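PDB 4EZI: Alpha/beta hydrolase from Legionella pneumophila subsp. pneumophila str. Philadelphia 1, which is of unknown function but adopts the alpha/beta hydrolase fold and may hydrolyse esters, perhaps as a triacylglycerol lipase. Local coordinates for residues Y111-L119 and L137-A148; E125-Q133 and Y224-K233. All blocks are in the same frame, centred on the assembly; numbering follows the deposited sequence. Where two conformers were deposited one is given.

Contact 1 (Y111-L119 and L137-A148); sequences YMTVMPDYL and LASSSIDMLFAA
Val114 and Pro116 of strand 112-116 rest on helix 137-148, whose direction runs at 141° to that of the strand. The two axes approach to 8.2 Å. The backbones come nearest where Pro116 CA lies 5.9 Å from Ser141 CA. No direct hydrogen bond joins the two segments, so packing carries the contact. The side chains of Met112, Val114 and Pro116 all start toward the helix, as alternate residues of a strand do.

Met144 fills the middle. Met144 CG, anti to the backbone N (chi1 173°), reaches Val114 CG1 at 3.8 Å. The chain then bends at chi2, and its methyl CE ends beside Val114 CG1 and the carbonyl O of Met115. The Pro116 ring lies across the base of the same side chain. Further along the helix, the Ala148 methyl meets both branches of Val114, with Ala148 CB 3.7 Å from Val114 CG2. Met112 CE comes to the same alanine. These methionines are selenomethionines.

Tyr118 follows the strand, and Leu137 puts CD2 over the centre of its ring, 3.7 Å from the centroid, a CH-pi contact. Ser141 OG sits at the ring edge. Ser141 OG donates to Leu137 O at 2.8 Å, and that carbonyl also takes the Ser141 N-H. One water bridges the segments: it accepts from Leu119 N and donates to Ser140 OG, which is also bonded to Thr136 O.

This is a helix laid on the central sheet of an alpha/beta hydrolase. Strand 112-116 lies between strands 57-67 and 74-80. Met144 also touches strand 41-51, while Leu137 reaches helix 170-185. The Tyr118 hydroxyl bonds to His81 O and Ser174 OG.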
loop_
_atom_site.group_PDB
_atom_site.type_symbol
_atom_site.label_atom_id
_atom_site.label_comp_id
_atom_site.label_asym_id
_atom_site.label_seq_id
_atom_site.Cartn_x
_atom_site.Cartn_y
_atom_site.Cartn_z
ATOM N N TYR A 111 14.144 -12.011 2.499
ATOM C CA TYR A 111 14.345 -10.736 1.851
ATOM C C TYR A 111 14.536 -9.638 2.881
ATOM O O TYR A 111 13.948 -9.662 3.972
ATOM C CB TYR A 111 13.144 -10.376 0.960
ATOM C CG TYR A 111 12.767 -11.410 -0.101
ATOM C CD1 TYR A 111 13.720 -12.200 -0.725
ATOM C CD2 TYR A 111 11.451 -11.576 -0.473
ATOM C CE1 TYR A 111 13.363 -13.120 -1.706
ATOM C CE2 TYR A 111 11.081 -12.478 -1.430
ATOM C CZ TYR A 111 12.034 -13.267 -2.044
ATOM O OH TYR A 111 11.644 -14.170 -3.016
HETATM N N MSE A 112 15.363 -8.654 2.532
HETATM C CA MSE A 112 15.385 -7.398 3.250
HETATM C C MSE A 112 14.069 -6.691 3.007
HETATM O O MSE A 112 13.745 -6.395 1.857
HETATM C CB MSE A 112 16.576 -6.547 2.828
HETATM C CG MSE A 112 16.591 -5.193 3.569
HETATM SE SE MSE A 112 18.200 -4.169 3.238
HETATM C CE MSE A 112 17.456 -2.703 2.290
ATOM N N THR A 113 13.283 -6.499 4.067
ATOM C CA THR A 113 11.895 -6.085 3.970
ATOM C C THR A 113 11.818 -4.605 4.331
ATOM O O THR A 113 12.221 -4.186 5.425
ATOM C CB THR A 113 11.013 -7.008 4.845
ATOM O OG1 THR A 113 11.194 -8.365 4.414
ATOM C CG2 THR A 113 9.557 -6.635 4.768
ATOM N N VAL A 114 11.330 -3.800 3.388
ATOM C CA VAL A 114 11.331 -2.342 3.451
ATOM C C VAL A 114 9.879 -1.899 3.404
ATOM O O VAL A 114 9.173 -2.241 2.477
ATOM C CB VAL A 114 12.124 -1.763 2.268
ATOM C CG1 VAL A 114 12.059 -0.271 2.226
ATOM C CG2 VAL A 114 13.592 -2.255 2.330
HETATM N N MSE A 115 9.435 -1.146 4.417
HETATM C CA MSE A 115 8.022 -0.852 4.606
HETATM C C MSE A 115 7.833 0.623 4.934
HETATM O O MSE A 115 8.047 1.040 6.077
HETATM C CB MSE A 115 7.443 -1.723 5.724
HETATM C CG MSE A 115 7.695 -3.193 5.521
HETATM SE SE MSE A 115 6.881 -4.291 6.893
HETATM C CE MSE A 115 5.065 -4.093 6.356
ATOM N N PRO A 116 7.410 1.430 3.957
ATOM C CA PRO A 116 7.161 2.845 4.263
ATOM C C PRO A 116 5.932 3.011 5.163
ATOM O O PRO A 116 4.960 2.270 5.019
ATOM C CB PRO A 116 6.893 3.474 2.900
ATOM C CG PRO A 116 6.383 2.328 2.057
ATOM C CD PRO A 116 7.166 1.131 2.529
ATOM N N ASP A 117 5.933 4.039 6.008
ATOM C CA ASP A 117 4.735 4.379 6.759
ATOM C C ASP A 117 3.707 5.155 5.951
ATOM O O ASP A 117 2.513 5.081 6.237
ATOM C CB ASP A 117 5.071 5.200 8.021
ATOM C CG ASP A 117 5.817 4.432 9.077
ATOM O OD1 ASP A 117 5.815 3.183 9.072
ATOM O OD2 ASP A 117 6.394 5.099 9.963
ATOM N N TYR A 118 4.197 5.928 4.990
ATOM C CA TYR A 118 3.476 6.937 4.179
ATOM C C TYR A 118 3.452 8.300 4.889
ATOM O O TYR A 118 3.600 8.418 6.104
ATOM C CB TYR A 118 2.035 6.585 3.828
ATOM C CG TYR A 118 1.786 5.307 3.090
ATOM C CD1 TYR A 118 2.675 4.778 2.187
ATOM C CD2 TYR A 118 0.574 4.663 3.254
ATOM C CE1 TYR A 118 2.384 3.607 1.496
ATOM C CE2 TYR A 118 0.270 3.521 2.549
ATOM C CZ TYR A 118 1.176 2.972 1.665
ATOM O OH TYR A 118 0.859 1.831 0.942
ATOM N N LEU A 119 3.265 9.342 4.099
ATOM C CA LEU A 119 3.104 10.692 4.626
ATOM C C LEU A 119 1.888 10.793 5.529
ATOM O O LEU A 119 0.867 10.120 5.334
ATOM C CB LEU A 119 2.975 11.686 3.479
ATOM C CG LEU A 119 4.162 11.776 2.529
ATOM C CD1 LEU A 119 3.904 12.905 1.521
ATOM C CD2 LEU A 119 5.480 11.970 3.255
ATOM N N LEU A 137 2.149 8.772 -2.852
ATOM C CA LEU A 137 2.322 7.358 -2.511
ATOM C C LEU A 137 3.524 6.797 -3.284
ATOM O O LEU A 137 4.362 6.083 -2.743
ATOM C CB LEU A 137 1.063 6.555 -2.784
ATOM C CG LEU A 137 -0.085 6.744 -1.791
ATOM C CD1 LEU A 137 -1.352 6.050 -2.265
ATOM C CD2 LEU A 137 0.295 6.293 -0.365
ATOM N N ALA A 138 3.646 7.176 -4.551
ATOM C CA ALA A 138 4.758 6.695 -5.377
ATOM C C ALA A 138 6.088 7.266 -4.881
ATOM O O ALA A 138 7.049 6.526 -4.628
ATOM C CB ALA A 138 4.516 7.067 -6.857
ATOM N N SER A 139 6.176 8.583 -4.727
ATOM C CA SER A 139 7.456 9.175 -4.379
ATOM C C SER A 139 7.885 8.807 -2.964
ATOM O O SER A 139 9.063 8.525 -2.725
ATOM C CB SER A 139 7.414 10.713 -4.537
ATOM O OG SER A 139 6.379 11.309 -3.794
ATOM N N SER A 140 6.952 8.769 -2.006
ATOM C CA SER A 140 7.305 8.420 -0.649
ATOM C C SER A 140 7.802 6.971 -0.564
ATOM O O SER A 140 8.699 6.678 0.227
ATOM C CB SER A 140 6.158 8.670 0.341
ATOM O OG SER A 140 5.071 7.795 0.116
ATOM N N SER A 141 7.247 6.085 -1.385
ATOM C CA SER A 141 7.655 4.695 -1.360
ATOM C C SER A 141 9.026 4.516 -2.043
ATOM O O SER A 141 9.876 3.764 -1.556
ATOM C CB SER A 141 6.581 3.846 -2.025
ATOM O OG SER A 141 5.364 3.862 -1.309
ATOM N N ILE A 142 9.250 5.210 -3.153
ATOM C CA ILE A 142 10.564 5.146 -3.819
ATOM C C ILE A 142 11.668 5.713 -2.926
ATOM O O ILE A 142 12.750 5.135 -2.786
ATOM C CB ILE A 142 10.529 5.854 -5.174
ATOM C CG1 ILE A 142 9.642 5.063 -6.130
ATOM C CG2 ILE A 142 11.959 6.041 -5.703
ATOM C CD1 ILE A 142 9.355 5.768 -7.459
ATOM N N ASP A 143 11.389 6.860 -2.323
ATOM C CA ASP A 143 12.398 7.492 -1.465
ATOM C C ASP A 143 12.723 6.632 -0.236
ATOM O O ASP A 143 13.870 6.585 0.195
ATOM C CB ASP A 143 11.970 8.902 -1.085
ATOM C CG ASP A 143 11.998 9.860 -2.283
ATOM O OD1 ASP A 143 12.716 9.569 -3.265
ATOM O OD2 ASP A 143 11.319 10.918 -2.205
HETATM N N MSE A 144 11.715 5.950 0.303
HETATM C CA MSE A 144 11.946 4.976 1.380
HETATM C C MSE A 144 12.905 3.872 0.923
HETATM O O MSE A 144 13.828 3.505 1.630
HETATM C CB MSE A 144 10.610 4.374 1.822
HETATM C CG MSE A 144 10.743 3.238 2.820
HETATM SE SE MSE A 144 11.175 3.844 4.590
HETATM C CE MSE A 144 11.716 2.123 5.261
ATOM N N LEU A 145 12.688 3.351 -0.271
ATOM C CA LEU A 145 13.529 2.299 -0.817
ATOM C C LEU A 145 14.966 2.778 -0.928
ATOM O O LEU A 145 15.903 2.075 -0.512
ATOM C CB LEU A 145 12.977 1.828 -2.166
ATOM C CG LEU A 145 13.858 0.837 -2.930
ATOM C CD1 LEU A 145 14.063 -0.465 -2.157
ATOM C CD2 LEU A 145 13.251 0.609 -4.328
ATOM N N PHE A 146 15.165 3.965 -1.486
ATOM C CA PHE A 146 16.523 4.493 -1.630
ATOM C C PHE A 146 17.182 4.685 -0.269
ATOM O O PHE A 146 18.365 4.378 -0.085
ATOM C CB PHE A 146 16.530 5.806 -2.409
ATOM C CG PHE A 146 16.122 5.669 -3.849
ATOM C CD1 PHE A 146 16.291 4.486 -4.536
ATOM C CD2 PHE A 146 15.579 6.739 -4.521
ATOM C CE1 PHE A 146 15.910 4.382 -5.871
ATOM C CE2 PHE A 146 15.215 6.645 -5.842
ATOM C CZ PHE A 146 15.377 5.476 -6.516
ATOM N N ALA A 147 16.428 5.219 0.686
ATOM C CA ALA A 147 16.965 5.405 2.046
ATOM C C ALA A 147 17.337 4.075 2.690
ATOM O O ALA A 147 18.359 4.003 3.388
ATOM C CB ALA A 147 15.944 6.171 2.905
ATOM N N ALA A 148 16.543 3.043 2.447
ATOM C CA ALA A 148 16.843 1.733 2.976
ATOM C C ALA A 148 18.117 1.151 2.377
ATOM O O ALA A 148 18.917 0.517 3.066
ATOM C CB ALA A 148 15.679 0.786 2.743
HETATM O O HOH W 1 2.653 8.738 1.390
#

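Contact 2 (E125-Q133 and Y224-K233); sequences ELTLHPYVQ and YFFYSLQTYK
Pro130 and Tyr131 bring the irregular loop 125-133 against helix 224-233, with Pro130 CA 5.6 Å from Ser228 CA and a type II beta turn spanning Pro130 to Gln133.

Two hydroxyls of the helix hold successive loop carbonyls. Tyr232 OH donates to Leu128 O at 2.6 Å, on a lone pair in the carbonyl plane. With chi1 at 180°, Ser228 OG swings away from its own N and over to His129 O, to which it donates at 2.7 Å. Pro130 CG packs obliquely on the Tyr232 ring.

The rings of Tyr131 and Tyr224 form an offset stack, with centroids 4.2 Å apart and planes at 19°. Val132 CG2 covers the other face of Tyr131. Tyr224 OH lies close to His129 CB, and its ring meets the imidazole obliquely, completing an aromatic cluster. Leu128 CD2 touches both Tyr227 and Thr231, 3.6 Å from Tyr227 CE2. Gln133 lays its amide beside Leu229 CD1.

One water donates to both Tyr131 O and Phe225 O and accepts from Gln133 NE2, 2.9 Å away. Another accepts from His129 N and makes a longer bond to Tyr224 OH, and a third joins Thr127 OG1 to Tyr232 OH.

Outer partners fix the rings further: Glu170 bonds to His129 NE2, Thr83 to Tyr131 OH, and Arg84 O to Tyr224 OH. Helix 218-233 belongs to the helical insertion between strands 193-197 and 310-314, probably a cap. Two side-chain hydroxyls and one water thus serve carbonyls of a loop without regular structure, while the stacked rings and Leu128 supply apolar packing.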
loop_
_atom_site.group_PDB
_atom_site.type_symbol
_atom_site.label_atom_id
_atom_site.label_comp_id
_atom_site.label_asym_id
_atom_site.label_seq_id
_atom_site.Cartn_x
_atom_site.Cartn_y
_atom_site.Cartn_z
ATOM N N GLU A 125 5.580 14.771 9.974
ATOM C CA GLU A 125 4.946 15.905 10.620
ATOM C C GLU A 125 3.677 16.397 9.922
ATOM O O GLU A 125 2.922 17.155 10.522
ATOM C CB GLU A 125 5.946 17.054 10.761
ATOM C CG GLU A 125 6.259 17.734 9.471
ATOM C CD GLU A 125 7.077 19.005 9.640
ATOM O OE1 GLU A 125 6.984 19.666 10.703
ATOM O OE2 GLU A 125 7.792 19.360 8.683
ATOM N N LEU A 126 3.431 16.000 8.670
ATOM C CA LEU A 126 2.165 16.370 8.049
ATOM C C LEU A 126 1.047 15.770 8.885
ATOM O O LEU A 126 1.147 14.640 9.377
ATOM C CB LEU A 126 2.071 15.903 6.598
ATOM C CG LEU A 126 3.122 16.443 5.637
ATOM C CD1 LEU A 126 3.090 15.761 4.275
ATOM C CD2 LEU A 126 2.999 17.943 5.467
ATOM N N THR A 127 -0.036 16.522 9.028
ATOM C CA THR A 127 -1.072 16.170 9.985
ATOM C C THR A 127 -2.060 15.118 9.484
ATOM O O THR A 127 -2.776 14.549 10.266
ATOM C CB THR A 127 -1.843 17.413 10.459
ATOM O OG1 THR A 127 -2.440 18.043 9.335
ATOM C CG2 THR A 127 -0.906 18.383 11.168
ATOM N N LEU A 128 -2.076 14.875 8.180
ATOM C CA LEU A 128 -3.094 14.017 7.557
ATOM C C LEU A 128 -2.443 13.220 6.441
ATOM O O LEU A 128 -1.696 13.756 5.634
ATOM C CB LEU A 128 -4.211 14.888 6.966
ATOM C CG LEU A 128 -5.383 14.155 6.341
ATOM C CD1 LEU A 128 -6.092 13.246 7.335
ATOM C CD2 LEU A 128 -6.340 15.218 5.779
ATOM N N HIS A 129 -2.714 11.923 6.382
ATOM C CA HIS A 129 -2.227 11.113 5.279
ATOM C C HIS A 129 -2.898 11.531 3.971
ATOM O O HIS A 129 -4.112 11.619 3.938
ATOM C CB HIS A 129 -2.572 9.652 5.600
ATOM C CG HIS A 129 -2.254 8.692 4.510
ATOM N ND1 HIS A 129 -1.010 8.578 3.938
ATOM C CD2 HIS A 129 -3.065 7.838 3.829
ATOM C CE1 HIS A 129 -1.079 7.692 2.948
ATOM N NE2 HIS A 129 -2.308 7.215 2.870
ATOM N N PRO A 130 -2.105 11.754 2.889
ATOM C CA PRO A 130 -2.677 11.958 1.542
ATOM C C PRO A 130 -3.095 10.603 0.969
ATOM O O PRO A 130 -2.289 9.831 0.471
ATOM C CB PRO A 130 -1.518 12.612 0.753
ATOM C CG PRO A 130 -0.466 12.937 1.792
ATOM C CD PRO A 130 -0.645 11.924 2.866
ATOM N N TYR A 131 -4.381 10.312 1.080
ATOM C CA TYR A 131 -4.918 8.961 0.973
ATOM C C TYR A 131 -5.243 8.613 -0.473
ATOM O O TYR A 131 -6.010 9.301 -1.156
ATOM C CB TYR A 131 -6.158 8.867 1.847
ATOM C CG TYR A 131 -6.822 7.518 1.869
ATOM C CD1 TYR A 131 -6.120 6.343 2.147
ATOM C CD2 TYR A 131 -8.161 7.393 1.609
ATOM C CE1 TYR A 131 -6.742 5.112 2.199
ATOM C CE2 TYR A 131 -8.810 6.178 1.672
ATOM C CZ TYR A 131 -8.101 5.044 1.947
ATOM O OH TYR A 131 -8.785 3.852 1.970
ATOM N N VAL A 132 -4.658 7.536 -0.975
ATOM C CA VAL A 132 -4.866 7.126 -2.381
ATOM C C VAL A 132 -4.566 8.307 -3.321
ATOM O O VAL A 132 -5.256 8.492 -4.316
ATOM C CB VAL A 132 -6.259 6.461 -2.660
ATOM C CG1 VAL A 132 -6.133 5.538 -3.890
ATOM C CG2 VAL A 132 -6.757 5.682 -1.457
ATOM N N GLN A 133 -3.486 9.030 -3.010
ATOM C CA GLN A 133 -2.948 10.092 -3.862
ATOM C C GLN A 133 -1.681 9.568 -4.522
ATOM O O GLN A 133 -0.652 9.357 -3.865
ATOM C CB GLN A 133 -2.727 11.377 -3.070
ATOM C CG GLN A 133 -4.060 11.996 -2.595
ATOM C CD GLN A 133 -3.915 13.305 -1.828
ATOM O OE1 GLN A 133 -2.972 14.066 -2.055
ATOM N NE2 GLN A 133 -4.837 13.567 -0.906
ATOM N N TYR A 224 -12.326 9.384 4.304
ATOM C CA TYR A 224 -10.880 9.628 4.336
ATOM C C TYR A 224 -10.406 10.231 3.020
ATOM O O TYR A 224 -9.640 11.198 2.968
ATOM C CB TYR A 224 -10.179 8.298 4.625
ATOM C CG TYR A 224 -8.752 8.262 5.135
ATOM C CD1 TYR A 224 -8.066 9.388 5.560
ATOM C CD2 TYR A 224 -8.124 7.044 5.279
ATOM C CE1 TYR A 224 -6.817 9.280 6.146
ATOM C CE2 TYR A 224 -6.859 6.934 5.880
ATOM C CZ TYR A 224 -6.210 8.048 6.298
ATOM O OH TYR A 224 -4.987 7.947 6.915
ATOM N N PHE A 225 -10.864 9.650 1.911
ATOM C CA PHE A 225 -10.396 10.061 0.620
ATOM C C PHE A 225 -10.745 11.515 0.307
ATOM O O PHE A 225 -9.891 12.306 -0.063
ATOM C CB PHE A 225 -10.945 9.134 -0.493
ATOM C CG PHE A 225 -10.449 9.517 -1.860
ATOM C CD1 PHE A 225 -9.156 9.203 -2.242
ATOM C CD2 PHE A 225 -11.227 10.256 -2.729
ATOM C CE1 PHE A 225 -8.640 9.599 -3.442
ATOM C CE2 PHE A 225 -10.703 10.653 -3.951
ATOM C CZ PHE A 225 -9.414 10.318 -4.302
ATOM N N PHE A 226 -12.017 11.864 0.433
ATOM C CA PHE A 226 -12.421 13.219 0.087
ATOM C C PHE A 226 -11.973 14.246 1.110
ATOM O O PHE A 226 -11.659 15.384 0.756
ATOM C CB PHE A 226 -13.922 13.296 -0.238
ATOM C CG PHE A 226 -14.265 12.623 -1.537
ATOM C CD1 PHE A 226 -13.872 13.189 -2.737
ATOM C CD2 PHE A 226 -14.928 11.436 -1.553
ATOM C CE1 PHE A 226 -14.158 12.568 -3.955
ATOM C CE2 PHE A 226 -15.228 10.809 -2.761
ATOM C CZ PHE A 226 -14.833 11.367 -3.954
ATOM N N TYR A 227 -11.905 13.869 2.395
ATOM C CA TYR A 227 -11.373 14.791 3.395
ATOM C C TYR A 227 -9.909 15.123 3.088
ATOM O O TYR A 227 -9.489 16.291 3.087
ATOM C CB TYR A 227 -11.556 14.222 4.804
ATOM C CG TYR A 227 -10.930 15.070 5.871
ATOM C CD1 TYR A 227 -11.269 16.396 6.031
ATOM C CD2 TYR A 227 -9.969 14.560 6.710
ATOM C CE1 TYR A 227 -10.673 17.199 7.002
ATOM C CE2 TYR A 227 -9.366 15.344 7.680
ATOM C CZ TYR A 227 -9.709 16.675 7.812
ATOM O OH TYR A 227 -9.112 17.468 8.780
ATOM N N SER A 228 -9.124 14.090 2.797
ATOM C CA SER A 228 -7.712 14.268 2.508
ATOM C C SER A 228 -7.495 15.001 1.185
ATOM O O SER A 228 -6.627 15.875 1.086
ATOM C CB SER A 228 -7.043 12.881 2.496
ATOM O OG SER A 228 -5.656 13.005 2.208
ATOM N N LEU A 229 -8.267 14.656 0.152
ATOM C CA LEU A 229 -8.080 15.319 -1.127
ATOM C C LEU A 229 -8.440 16.803 -1.052
ATOM O O LEU A 229 -7.717 17.647 -1.586
ATOM C CB LEU A 229 -8.845 14.609 -2.246
ATOM C CG LEU A 229 -8.367 14.944 -3.659
ATOM C CD1 LEU A 229 -6.938 14.417 -3.911
ATOM C CD2 LEU A 229 -9.321 14.355 -4.677
ATOM N N GLN A 230 -9.563 17.124 -0.419
ATOM C CA GLN A 230 -9.935 18.527 -0.281
ATOM C C GLN A 230 -8.904 19.256 0.584
ATOM O O GLN A 230 -8.560 20.406 0.287
ATOM C CB GLN A 230 -11.343 18.651 0.304
ATOM C CG GLN A 230 -11.782 20.076 0.582
ATOM C CD GLN A 230 -11.927 20.940 -0.669
ATOM O OE1 GLN A 230 -11.939 20.445 -1.789
ATOM N NE2 GLN A 230 -12.023 22.258 -0.469
ATOM N N THR A 231 -8.415 18.630 1.647
ATOM C CA THR A 231 -7.378 19.245 2.495
ATOM C C THR A 231 -6.152 19.658 1.695
ATOM O O THR A 231 -5.688 20.796 1.797
ATOM C CB THR A 231 -6.963 18.305 3.647
ATOM O OG1 THR A 231 -8.065 18.138 4.545
ATOM C CG2 THR A 231 -5.745 18.837 4.402
ATOM N N TYR A 232 -5.654 18.751 0.862
ATOM C CA TYR A 232 -4.390 19.006 0.169
ATOM C C TYR A 232 -4.554 19.753 -1.151
ATOM O O TYR A 232 -3.647 20.483 -1.537
ATOM C CB TYR A 232 -3.622 17.694 -0.070
ATOM C CG TYR A 232 -2.951 17.219 1.194
ATOM C CD1 TYR A 232 -1.866 17.926 1.689
ATOM C CD2 TYR A 232 -3.405 16.111 1.914
ATOM C CE1 TYR A 232 -1.256 17.560 2.870
ATOM C CE2 TYR A 232 -2.768 15.735 3.094
ATOM C CZ TYR A 232 -1.676 16.454 3.547
ATOM O OH TYR A 232 -1.013 16.133 4.707
ATOM N N LYS A 233 -5.683 19.589 -1.824
ATOM C CA LYS A 233 -5.853 20.098 -3.206
ATOM C C LYS A 233 -6.966 21.126 -3.383
ATOM O O LYS A 233 -6.990 21.824 -4.387
ATOM C CB LYS A 233 -6.085 18.944 -4.172
ATOM C CG LYS A 233 -5.014 17.885 -4.137
ATOM C CD LYS A 233 -3.613 18.436 -4.478
ATOM C CE LYS A 233 -2.530 17.354 -4.446
ATOM N NZ LYS A 233 -1.168 17.963 -4.519
HETATM O O HOH W 2 -1.778 18.338 6.403
HETATM O O HOH W 3 -3.988 10.620 8.561
HETATM O O HOH W 4 -7.087 11.729 -0.627
#

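Overall arrangement
Three of the four segments lie on one run of chain, from strand 112-116 through loop 125-133 into helix 134-154; the fourth, 224-233, begins 91 residues after the loop segment. The contact centres lie 19 Å apart, yet they touch. His129 ND1 and Leu119 O are 2.8 Å apart, a probable hydrogen bond. Tyr118 CB lies 3.4 Å from His129 CE1. Contact 1 packs a helix on the central sheet, whereas contact 2 joins the loop to helix 218-233. Both approach the probable catalytic site, a Ser169-His351-Asp318 triad: Tyr118 touches the putative nucleophile elbow, and Tyr131 lies near it. A bound PEG, probably from the crystallisation liquor, comes within about 3 Å of the Tyr131 side chain at nearest approach.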